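Local coordinates for protein HP0420 homologue (Helicobacter felis, PDB 3LW3) that is of unknown function, but has a hotdog fold, a scaffold common among thioesterases and related enzymes that handle acyl thioesters, at residues B[42-46]-B[90-94]. Residues are numbered along the deposited sequence; the frame is centred on the assembly and turned at random.
Sequences LTPKE and IEIKQ
The backbone of Ile92 lies over one flat face of the Pro44 pyrrolidine ring, with CB 4.1 Å from Ile92 CA, while the side chain of Leu42 lies over the other face. At the ring's edge, CG makes an apolar contact with the methyl CG2 of Ile90 at 3.9 Å, the two side chains crossing at about a right angle. This is a proline fitted against a type II beta turn, Glu91 to Gln94, at the rim of a hotdog fold, whose antiparallel sheet packs on helix 57-72. It illustrates how two loops can meet through van der Waals contacts, with no hydrogen bond between them. Ile92 packs its CG2 methyl on polar backbone, 3.6 Å from Pro44 O and against the carbonyl carbon of Lys45. Its chi1 of 55° sets CG2 there, anti to its own carbonyl carbon, while the CG1 branch runs on to bring CD1 near the aliphatic CG of Glu46.

Polar bonds shape each loop from within. Lys93, with a positive phi of 82°, occupies the third position of the turn, which Gln94 N closes onto Glu91 O. Leu42 pairs through its backbone with Ile96, so the loops separate where strands 37-42 and 96-105 part; Ile60 of the helix lies beneath both Leu42 and Ile90. The extended Gln94 side chain reaches back along its own turn to put OE1 at Glu91 N, 2.8 Å away and nearly straight at hydrogen (167°). Lys45 curls over its own loop, and NZ reaches Thr43 O at 2.6 Å in the carbonyl plane.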
loop_
_atom_site.group_PDB
_atom_site.type_symbol
_atom_site.label_atom_id
_atom_site.label_comp_id
_atom_site.label_asym_id
_atom_site.label_seq_id
_atom_site.Cartn_x
_atom_site.Cartn_y
_atom_site.Cartn_z
ATOM N N LEU B 42 4.740 2.512 12.114
ATOM C CA LEU B 42 5.604 1.625 11.342
ATOM C C LEU B 42 7.057 1.826 11.723
ATOM O O LEU B 42 7.591 2.906 11.563
ATOM C CB LEU B 42 5.442 1.894 9.851
ATOM C CG LEU B 42 6.425 1.165 8.928
ATOM C CD1 LEU B 42 6.186 -0.291 8.963
ATOM C CD2 LEU B 42 6.342 1.699 7.507
ATOM N N THR B 43 7.668 0.762 12.220
ATOM C CA THR B 43 9.123 0.707 12.410
ATOM C C THR B 43 9.702 -0.275 11.358
ATOM O O THR B 43 9.560 -1.498 11.477
ATOM C CB THR B 43 9.452 0.398 13.890
ATOM O OG1 THR B 43 8.558 -0.629 14.393
ATOM C CG2 THR B 43 9.180 1.644 14.730
ATOM N N PRO B 44 10.222 0.285 10.234
ATOM C CA PRO B 44 10.462 -0.616 9.098
ATOM C C PRO B 44 11.476 -1.703 9.406
ATOM O O PRO B 44 12.444 -1.424 10.119
ATOM C CB PRO B 44 11.000 0.321 8.030
ATOM C CG PRO B 44 10.357 1.649 8.338
ATOM C CD PRO B 44 10.382 1.697 9.844
ATOM N N LYS B 45 11.239 -2.891 8.854
ATOM C CA LYS B 45 12.106 -4.077 9.026
ATOM C C LYS B 45 12.883 -4.362 7.743
ATOM O O LYS B 45 12.486 -3.919 6.641
ATOM C CB LYS B 45 11.273 -5.304 9.391
ATOM C CG LYS B 45 10.396 -5.131 10.681
ATOM C CD LYS B 45 11.228 -4.517 11.809
ATOM C CE LYS B 45 10.378 -4.408 13.127
ATOM N NZ LYS B 45 9.074 -3.639 12.957
ATOM N N GLU B 46 13.999 -5.085 7.871
ATOM C CA GLU B 46 14.812 -5.397 6.703
ATOM C C GLU B 46 14.025 -5.983 5.539
ATOM O O GLU B 46 14.277 -5.598 4.382
ATOM C CB GLU B 46 15.976 -6.302 7.079
ATOM C CG GLU B 46 17.087 -5.505 7.691
ATOM C CD GLU B 46 18.131 -6.373 8.412
ATOM O OE1 GLU B 46 18.430 -7.490 7.900
ATOM O OE2 GLU B 46 18.636 -5.935 9.488
ATOM N N ILE B 90 12.475 6.467 3.448
ATOM C CA ILE B 90 12.538 6.038 4.837
ATOM C C ILE B 90 13.547 4.877 4.937
ATOM O O ILE B 90 13.604 4.010 4.022
ATOM C CB ILE B 90 11.091 5.605 5.306
ATOM C CG1 ILE B 90 10.081 6.726 5.117
ATOM C CG2 ILE B 90 11.080 5.183 6.732
ATOM C CD1 ILE B 90 10.487 8.032 5.666
ATOM N N GLU B 91 14.318 4.857 6.016
ATOM C CA GLU B 91 15.273 3.779 6.321
ATOM C C GLU B 91 14.762 2.948 7.467
ATOM O O GLU B 91 13.913 3.411 8.260
ATOM C CB GLU B 91 16.635 4.375 6.743
ATOM C CG GLU B 91 17.317 5.192 5.682
ATOM C CD GLU B 91 18.535 5.919 6.258
ATOM O OE1 GLU B 91 18.449 7.145 6.489
ATOM O OE2 GLU B 91 19.553 5.239 6.502
ATOM N N ILE B 92 15.321 1.737 7.629
ATOM C CA ILE B 92 15.012 0.950 8.818
ATOM C C ILE B 92 15.384 1.743 10.055
ATOM O O ILE B 92 16.196 2.658 10.000
ATOM C CB ILE B 92 15.729 -0.418 8.806
ATOM C CG1 ILE B 92 17.221 -0.204 8.633
ATOM C CG2 ILE B 92 15.114 -1.357 7.729
ATOM C CD1 ILE B 92 18.027 -1.494 8.842
ATOM N N LYS B 93 14.732 1.411 11.160
ATOM C CA LYS B 93 14.942 2.088 12.451
ATOM C C LYS B 93 14.178 3.384 12.581
ATOM O O LYS B 93 13.967 3.835 13.706
ATOM C CB LYS B 93 16.428 2.319 12.800
ATOM C CG LYS B 93 17.246 1.039 12.977
ATOM C CD LYS B 93 18.643 1.391 13.498
ATOM C CE LYS B 93 19.648 0.242 13.348
ATOM N NZ LYS B 93 21.031 0.539 13.935
ATOM N N GLN B 94 13.721 3.980 11.474
ATOM C CA GLN B 94 12.892 5.175 11.625
ATOM C C GLN B 94 11.477 4.804 12.059
ATOM O O GLN B 94 10.813 4.068 11.354
ATOM C CB GLN B 94 12.846 5.975 10.314
ATOM C CG GLN B 94 14.166 6.614 9.892
ATOM C CD GLN B 94 13.964 7.553 8.706
ATOM O OE1 GLN B 94 14.359 7.234 7.566
ATOM N NE2 GLN B 94 13.330 8.723 8.957
#